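Type I modular polyketide synthase (PDB 6IYR) probably selects a malonyl-type extender unit from its coenzyme A thioester and transfers it to the acyl carrier protein in module 8 of the salinomycin polyketide synthase. Local coordinates at residues A[191-203]-A[221-235]. Numbering follows the deposited sequence.
Sequences VQPALWAVMVSLA and QGEIAAAAVAGALSL. With PO4 (phosphate ion), chain B.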
ATOM      1  N   VAL A 191      13.443  10.593   1.172  1.00 24.88           N
ATOM      2  CA  VAL A 191      12.128  10.126   0.809  1.00 22.66           C
ATOM      3  C   VAL A 191      11.967   8.649   1.107  1.00 27.40           C
ATOM      4  O   VAL A 191      10.891   8.237   1.505  1.00 20.47           O
ATOM      5  CB  VAL A 191      11.702  10.492  -0.621  1.00 22.86           C
ATOM      6  CG1 VAL A 191      12.467   9.753  -1.720  1.00 26.16           C
ATOM      7  CG2 VAL A 191      10.231  10.222  -0.804  1.00 29.33           C
ATOM      8  N   GLN A 192      12.995   7.838   0.848  1.00 24.05           N
ATOM      9  CA  GLN A 192      12.824   6.392   0.943  1.00 21.92           C
ATOM     10  C   GLN A 192      12.550   5.919   2.391  1.00 20.83           C
ATOM     11  O   GLN A 192      11.619   5.155   2.638  1.00 24.15           O
ATOM     12  CB  GLN A 192      13.999   5.615   0.291  1.00 22.64           C
ATOM     13  CG  GLN A 192      14.013   5.807  -1.218  1.00 23.36           C
ATOM     14  CD  GLN A 192      14.889   4.841  -2.017  1.00 27.27           C
ATOM     15  OE1 GLN A 192      14.986   4.947  -3.234  1.00 31.10           O
ATOM     16  NE2 GLN A 192      15.511   3.912  -1.354  1.00 27.33           N
ATOM     17  N   PRO A 193      13.322   6.407   3.360  1.00 19.73           N
ATOM     18  CA  PRO A 193      13.081   5.984   4.734  1.00 22.68           C
ATOM     19  C   PRO A 193      11.777   6.556   5.330  1.00 26.60           C
ATOM     20  O   PRO A 193      11.186   5.931   6.214  1.00 24.79           O
ATOM     21  CB  PRO A 193      14.270   6.537   5.491  1.00 21.52           C
ATOM     22  CG  PRO A 193      15.312   6.775   4.452  1.00 26.32           C
ATOM     23  CD  PRO A 193      14.585   7.122   3.208  1.00 25.07           C
ATOM     24  N   ALA A 194      11.405   7.768   4.918  1.00 25.78           N
ATOM     25  CA  ALA A 194      10.141   8.380   5.345  1.00 23.77           C
ATOM     26  C   ALA A 194       8.971   7.506   4.867  1.00 24.06           C
ATOM     27  O   ALA A 194       8.045   7.140   5.627  1.00 24.40           O
ATOM     28  CB  ALA A 194      10.065   9.777   4.758  1.00 28.60           C
ATOM     29  N   LEU A 195       9.053   7.074   3.620  1.00 23.45           N
ATOM     30  CA  LEU A 195       8.017   6.202   3.088  1.00 22.60           C
ATOM     31  C   LEU A 195       8.023   4.844   3.788  1.00 26.87           C
ATOM     32  O   LEU A 195       6.994   4.267   4.024  1.00 22.13           O
ATOM     33  CB  LEU A 195       8.156   5.992   1.593  1.00 23.28           C
ATOM     34  CG  LEU A 195       7.598   7.114   0.699  1.00 31.50           C
ATOM     35  CD1 LEU A 195       7.930   6.842  -0.784  1.00 30.85           C
ATOM     36  CD2 LEU A 195       6.091   7.209   0.913  1.00 35.38           C
ATOM     37  N   TRP A 196       9.203   4.301   4.016  1.00 23.64           N
ATOM     38  CA  TRP A 196       9.342   3.077   4.771  1.00 22.58           C
ATOM     39  C   TRP A 196       8.532   3.172   6.092  1.00 21.67           C
ATOM     40  O   TRP A 196       7.768   2.264   6.416  1.00 21.27           O
ATOM     41  CB  TRP A 196      10.832   2.824   5.069  1.00 24.27           C
ATOM     42  CG  TRP A 196      11.027   1.671   6.018  1.00 20.77           C
ATOM     43  CD1 TRP A 196      10.912   0.363   5.729  1.00 21.82           C
ATOM     44  CD2 TRP A 196      11.305   1.762   7.393  1.00 23.89           C
ATOM     45  NE1 TRP A 196      11.129  -0.383   6.840  1.00 26.10           N
ATOM     46  CE2 TRP A 196      11.346   0.454   7.894  1.00 22.17           C
ATOM     47  CE3 TRP A 196      11.433   2.823   8.284  1.00 24.12           C
ATOM     48  CZ2 TRP A 196      11.565   0.177   9.232  1.00 28.16           C
ATOM     49  CZ3 TRP A 196      11.714   2.540   9.596  1.00 27.37           C
ATOM     50  CH2 TRP A 196      11.724   1.236  10.069  1.00 25.32           C
ATOM     51  N   ALA A 197       8.782   4.219   6.856  1.00 22.38           N
ATOM     52  CA  ALA A 197       8.196   4.395   8.170  1.00 25.04           C
ATOM     53  C   ALA A 197       6.692   4.555   8.112  1.00 28.29           C
ATOM     54  O   ALA A 197       5.967   3.942   8.909  1.00 24.84           O
ATOM     55  CB  ALA A 197       8.810   5.606   8.846  1.00 22.82           C
ATOM     56  N   VAL A 198       6.220   5.246   7.081  1.00 25.04           N
ATOM     57  CA  VAL A 198       4.780   5.379   6.858  1.00 25.51           C
ATOM     58  C   VAL A 198       4.145   4.046   6.561  1.00 30.08           C
ATOM     59  O   VAL A 198       3.137   3.693   7.163  1.00 26.65           O
ATOM     60  CB  VAL A 198       4.462   6.388   5.741  1.00 25.42           C
ATOM     61  CG1 VAL A 198       2.992   6.340   5.314  1.00 25.83           C
ATOM     62  CG2 VAL A 198       4.865   7.775   6.175  1.00 26.17           C
ATOM     63  N   MET A 199       4.728   3.288   5.651  1.00 24.93           N
ATOM     64  CA  MET A 199       4.147   2.006   5.282  1.00 21.80           C
ATOM     65  C   MET A 199       4.165   0.989   6.439  1.00 28.42           C
ATOM     66  O   MET A 199       3.170   0.253   6.676  1.00 27.92           O
ATOM     67  CB  MET A 199       4.845   1.434   4.063  1.00 26.03           C
ATOM     68  CG  MET A 199       4.695   2.253   2.773  1.00 29.79           C
ATOM     69  SD  MET A 199       5.330   1.330   1.346  1.00 27.82           S
ATOM     70  CE  MET A 199       7.078   1.568   1.669  1.00 27.96           C
ATOM     71  N   VAL A 200       5.270   0.941   7.169  1.00 25.02           N
ATOM     72  CA  VAL A 200       5.333   0.068   8.344  1.00 26.73           C
ATOM     73  C   VAL A 200       4.229   0.475   9.337  1.00 28.64           C
ATOM     74  O   VAL A 200       3.562  -0.357   9.908  1.00 26.53           O
ATOM     75  CB  VAL A 200       6.715   0.126   8.985  1.00 23.48           C
ATOM     76  CG1 VAL A 200       6.725  -0.607  10.334  1.00 27.35           C
ATOM     77  CG2 VAL A 200       7.722  -0.509   8.023  1.00 26.94           C
ATOM     78  N   SER A 201       3.966   1.761   9.440  1.00 28.95           N
ATOM     79  CA  SER A 201       3.067   2.237  10.459  1.00 29.26           C
ATOM     80  C   SER A 201       1.624   2.129  10.047  1.00 30.57           C
ATOM     81  O   SER A 201       0.814   1.734  10.859  1.00 29.12           O
ATOM     82  CB  SER A 201       3.448   3.619  10.919  1.00 26.75           C
ATOM     83  OG  SER A 201       4.722   3.552  11.573  1.00 28.94           O
ATOM     84  N   LEU A 202       1.331   2.293   8.754  1.00 30.81           N
ATOM     85  CA  LEU A 202      -0.011   2.071   8.255  1.00 29.30           C
ATOM     86  C   LEU A 202      -0.403   0.606   8.395  1.00 37.38           C
ATOM     87  O   LEU A 202      -1.573   0.275   8.626  1.00 29.94           O
ATOM     88  CB  LEU A 202      -0.113   2.491   6.790  1.00 28.43           C
ATOM     89  CG  LEU A 202       0.004   4.002   6.510  1.00 24.86           C
ATOM     90  CD1 LEU A 202      -0.142   4.223   5.023  1.00 24.32           C
ATOM     91  CD2 LEU A 202      -1.084   4.797   7.232  1.00 28.07           C
ATOM     92  N   ALA A 203       0.553  -0.297   8.184  1.00 34.63           N
ATOM     93  CA  ALA A 203       0.248  -1.726   8.218  1.00 30.93           C
ATOM     94  C   ALA A 203      -0.218  -2.160   9.619  1.00 30.85           C
ATOM     95  O   ALA A 203      -1.030  -3.063   9.771  1.00 30.72           O
ATOM     96  CB  ALA A 203       1.455  -2.540   7.783  1.00 35.45           C
ATOM     97  N   GLN A 221      12.073  -1.172  -2.849  1.00 21.45           N
ATOM     98  CA  GLN A 221      12.260  -0.702  -1.474  1.00 28.29           C
ATOM     99  C   GLN A 221      11.109  -1.139  -0.587  1.00 28.10           C
ATOM    100  O   GLN A 221      11.260  -1.224   0.624  1.00 29.56           O
ATOM    101  CB  GLN A 221      12.363   0.835  -1.433  1.00 34.07           C
ATOM    102  CG  GLN A 221      11.169   1.542  -2.092  1.00 36.37           C
ATOM    103  CD  GLN A 221      11.401   3.026  -2.395  1.00 48.09           C
ATOM    104  OE1 GLN A 221      11.836   3.398  -3.506  1.00 52.73           O
ATOM    105  NE2 GLN A 221      10.952   3.889  -1.465  1.00 34.44           N
ATOM    106  N   GLY A 222       9.956  -1.399  -1.193  1.00 27.54           N
ATOM    107  CA  GLY A 222       8.804  -1.775  -0.429  1.00 28.48           C
ATOM    108  C   GLY A 222       9.035  -3.066   0.331  1.00 32.33           C
ATOM    109  O   GLY A 222       8.430  -3.277   1.366  1.00 27.57           O
ATOM    110  N   GLU A 223       9.934  -3.905  -0.168  1.00 24.48           N
ATOM    111  CA  GLU A 223      10.241  -5.190   0.481  1.00 25.79           C
ATOM    112  C   GLU A 223      10.836  -4.996   1.843  1.00 24.23           C
ATOM    113  O   GLU A 223      10.636  -5.834   2.726  1.00 26.83           O
ATOM    114  CB  GLU A 223      11.154  -6.075  -0.374  1.00 24.12           C
ATOM    115  CG  GLU A 223      10.460  -6.786  -1.491  1.00 26.70           C
ATOM    116  CD  GLU A 223      11.160  -8.056  -1.911  1.00 31.70           C
ATOM    117  OE1 GLU A 223      12.402  -8.099  -1.843  1.00 30.03           O
ATOM    118  OE2 GLU A 223      10.458  -8.975  -2.386  1.00 30.99           O
ATOM    119  N   ILE A 224      11.457  -3.829   2.052  1.00 27.16           N
ATOM    120  CA  ILE A 224      12.079  -3.483   3.321  1.00 21.71           C
ATOM    121  C   ILE A 224      11.015  -3.251   4.396  1.00 28.66           C
ATOM    122  O   ILE A 224      11.232  -3.554   5.569  1.00 24.72           O
ATOM    123  CB  ILE A 224      13.016  -2.255   3.215  1.00 24.49           C
ATOM    124  CG1 ILE A 224      14.049  -2.441   2.091  1.00 26.89           C
ATOM    125  CG2 ILE A 224      13.793  -2.031   4.482  1.00 23.74           C
ATOM    126  CD1 ILE A 224      14.865  -1.199   1.823  1.00 28.48           C
ATOM    127  N   ALA A 225       9.920  -2.605   4.004  1.00 24.85           N
ATOM    128  CA  ALA A 225       8.807  -2.400   4.908  1.00 24.31           C
ATOM    129  C   ALA A 225       8.114  -3.733   5.167  1.00 22.85           C
ATOM    130  O   ALA A 225       7.778  -4.041   6.309  1.00 25.43           O
ATOM    131  CB  ALA A 225       7.819  -1.398   4.325  1.00 27.66           C
ATOM    132  N   ALA A 226       7.935  -4.502   4.098  1.00 22.99           N
ATOM    133  CA  ALA A 226       7.321  -5.810   4.155  1.00 24.43           C
ATOM    134  C   ALA A 226       8.088  -6.755   5.089  1.00 31.66           C
ATOM    135  O   ALA A 226       7.478  -7.536   5.836  1.00 26.84           O
ATOM    136  CB  ALA A 226       7.221  -6.395   2.773  1.00 28.79           C
ATOM    137  N   ALA A 227       9.407  -6.602   5.130  1.00 26.94           N
ATOM    138  CA  ALA A 227      10.238  -7.491   5.929  1.00 27.15           C
ATOM    139  C   ALA A 227      10.086  -7.145   7.389  1.00 32.13           C
ATOM    140  O   ALA A 227      10.123  -8.009   8.265  1.00 28.85           O
ATOM    141  CB  ALA A 227      11.695  -7.370   5.508  1.00 28.45           C
ATOM    142  N   ALA A 228       9.950  -5.864   7.655  1.00 28.29           N
ATOM    143  CA  ALA A 228       9.744  -5.416   9.000  1.00 29.97           C
ATOM    144  C   ALA A 228       8.378  -5.823   9.528  1.00 33.26           C
ATOM    145  O   ALA A 228       8.234  -6.181  10.704  1.00 28.31           O
ATOM    146  CB  ALA A 228       9.913  -3.931   9.086  1.00 28.34           C
ATOM    147  N   VAL A 229       7.370  -5.762   8.684  1.00 30.02           N
ATOM    148  CA  VAL A 229       6.029  -6.103   9.123  1.00 29.29           C
ATOM    149  C   VAL A 229       5.959  -7.618   9.314  1.00 34.63           C
ATOM    150  O   VAL A 229       5.274  -8.103  10.185  1.00 30.76           O
ATOM    151  CB  VAL A 229       4.962  -5.590   8.119  1.00 28.76           C
ATOM    152  CG1 VAL A 229       3.590  -6.210   8.378  1.00 30.08           C
ATOM    153  CG2 VAL A 229       4.882  -4.052   8.141  1.00 25.84           C
ATOM    154  N   ALA A 230       6.613  -8.372   8.450  1.00 32.26           N
ATOM    155  CA  ALA A 230       6.564  -9.813   8.508  1.00 27.33           C
ATOM    156  C   ALA A 230       7.433 -10.397   9.634  1.00 32.69           C
ATOM    157  O   ALA A 230       7.348 -11.588   9.923  1.00 31.10           O
ATOM    158  CB  ALA A 230       7.019 -10.391   7.170  1.00 29.43           C
ATOM    159  N   GLY A 231       8.354  -9.601  10.154  1.00 27.16           N
ATOM    160  CA  GLY A 231       9.209 -10.001  11.254  1.00 32.78           C
ATOM    161  C   GLY A 231      10.524 -10.620  10.809  1.00 34.94           C
ATOM    162  O   GLY A 231      11.316 -11.014  11.642  1.00 34.68           O
ATOM    163  N   ALA A 232      10.818 -10.607   9.512  1.00 30.47           N
ATOM    164  CA  ALA A 232      12.107 -11.125   9.024  1.00 28.82           C
ATOM    165  C   ALA A 232      13.301 -10.208   9.312  1.00 29.35           C
ATOM    166  O   ALA A 232      14.463 -10.655   9.414  1.00 29.04           O
ATOM    167  CB  ALA A 232      12.009 -11.458   7.565  1.00 32.48           C
ATOM    168  N   LEU A 233      13.016  -8.943   9.574  1.00 27.99           N
ATOM    169  CA  LEU A 233      14.013  -8.059  10.174  1.00 30.49           C
ATOM    170  C   LEU A 233      13.394  -7.376  11.359  1.00 34.94           C
ATOM    171  O   LEU A 233      12.188  -7.071  11.330  1.00 29.66           O
ATOM    172  CB  LEU A 233      14.465  -6.961   9.191  1.00 34.38           C
ATOM    173  CG  LEU A 233      15.192  -7.412   7.910  1.00 39.01           C
ATOM    174  CD1 LEU A 233      15.338  -6.256   6.914  1.00 34.03           C
ATOM    175  CD2 LEU A 233      16.556  -7.961   8.275  1.00 38.76           C
ATOM    176  N   SER A 234      14.236  -7.062  12.346  1.00 30.16           N
ATOM    177  CA  SER A 234      13.843  -6.201  13.428  1.00 34.86           C
ATOM    178  C   SER A 234      13.616  -4.849  12.837  1.00 32.41           C
ATOM    179  O   SER A 234      14.185  -4.520  11.788  1.00 28.78           O
ATOM    180  CB  SER A 234      14.933  -6.097  14.508  1.00 34.61           C
ATOM    181  OG  SER A 234      16.153  -5.548  14.002  1.00 33.45           O
ATOM    182  N   LEU A 235      12.965  -4.000  13.611  1.00 28.57           N
ATOM    183  CA  LEU A 235      12.683  -2.651  13.155  1.00 37.57           C
ATOM    184  C   LEU A 235      13.996  -1.911  12.971  1.00 37.11           C
ATOM    185  O   LEU A 235      14.143  -1.139  12.043  1.00 28.48           O
ATOM    186  CB  LEU A 235      11.858  -1.907  14.190  1.00 33.93           C
ATOM    187  CG  LEU A 235      10.604  -1.139  13.793  1.00 42.95           C
ATOM    188  CD1 LEU A 235      10.551   0.225  14.448  1.00 40.74           C
ATOM    189  CD2 LEU A 235      10.327  -1.063  12.316  1.00 40.42           C
TER
HETATM  190  P   PO4 B 501      13.311   1.951  -5.722  1.00 84.92           P
HETATM  191  O1  PO4 B 501      12.277   3.035  -5.956  1.00 65.40           O
HETATM  192  O2  PO4 B 501      14.771   2.342  -5.435  1.00 52.13           O
HETATM  193  O3  PO4 B 501      12.762   1.225  -4.503  1.00 60.06           O
HETATM  194  O4  PO4 B 501      13.355   1.169  -7.007  1.00 51.00           O
HETATM  195  O   HOH W   1      10.657   3.217   1.030  1.00 32.35           O
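Trp196 and Val200 on helix 191-203 meet Ala225 on helix 222-230 where the two segment axes, inclined by 37°, come within 9.0 Å, close enough for Val200 and Ala225 to bring their CA atoms 5.5 Å apart. Trp196 is the knob of a knobs-into-holes fit, seated among Ile224, Ala225, Ala228 and Leu235. With CG anti to the backbone N (chi1 172°), its indole swings across to the second helix, and NE1 makes a weak, bent hydrogen bond to Ile224 O (3.4 Å, 146°) near the plane of the ring. At the far end of the indole, Leu235 CD2 approaches CH2 obliquely at 3.5 Å, while Val200 CG2 lies over one face, offset toward the rim. The small side chain of Ala225 probably helps the helices come close; its methyl receives Met199 CE at 4.0 Å. Farther along, Ala203 CB makes an apolar contact with Val229 CG2 at 3.8 Å. Gln221 and Gly222 form the last two positions of a Gly-x-Ser-x-Gly sequence (Gly218, Ser220, Gly222), consistent with the nucleophile elbow of acyltransferases, and the contact joins helix 188-208 to the helix that leads away from this turn. Near that turn a water bridges Gln192 O and Gln221 NE2, and the backbone N of Gln221 donates to O3 of a phosphate, probably from the crystallisation liquor, at 3.0 Å; Tyr320, Ser322, His323 and Arg245 also bind this ion.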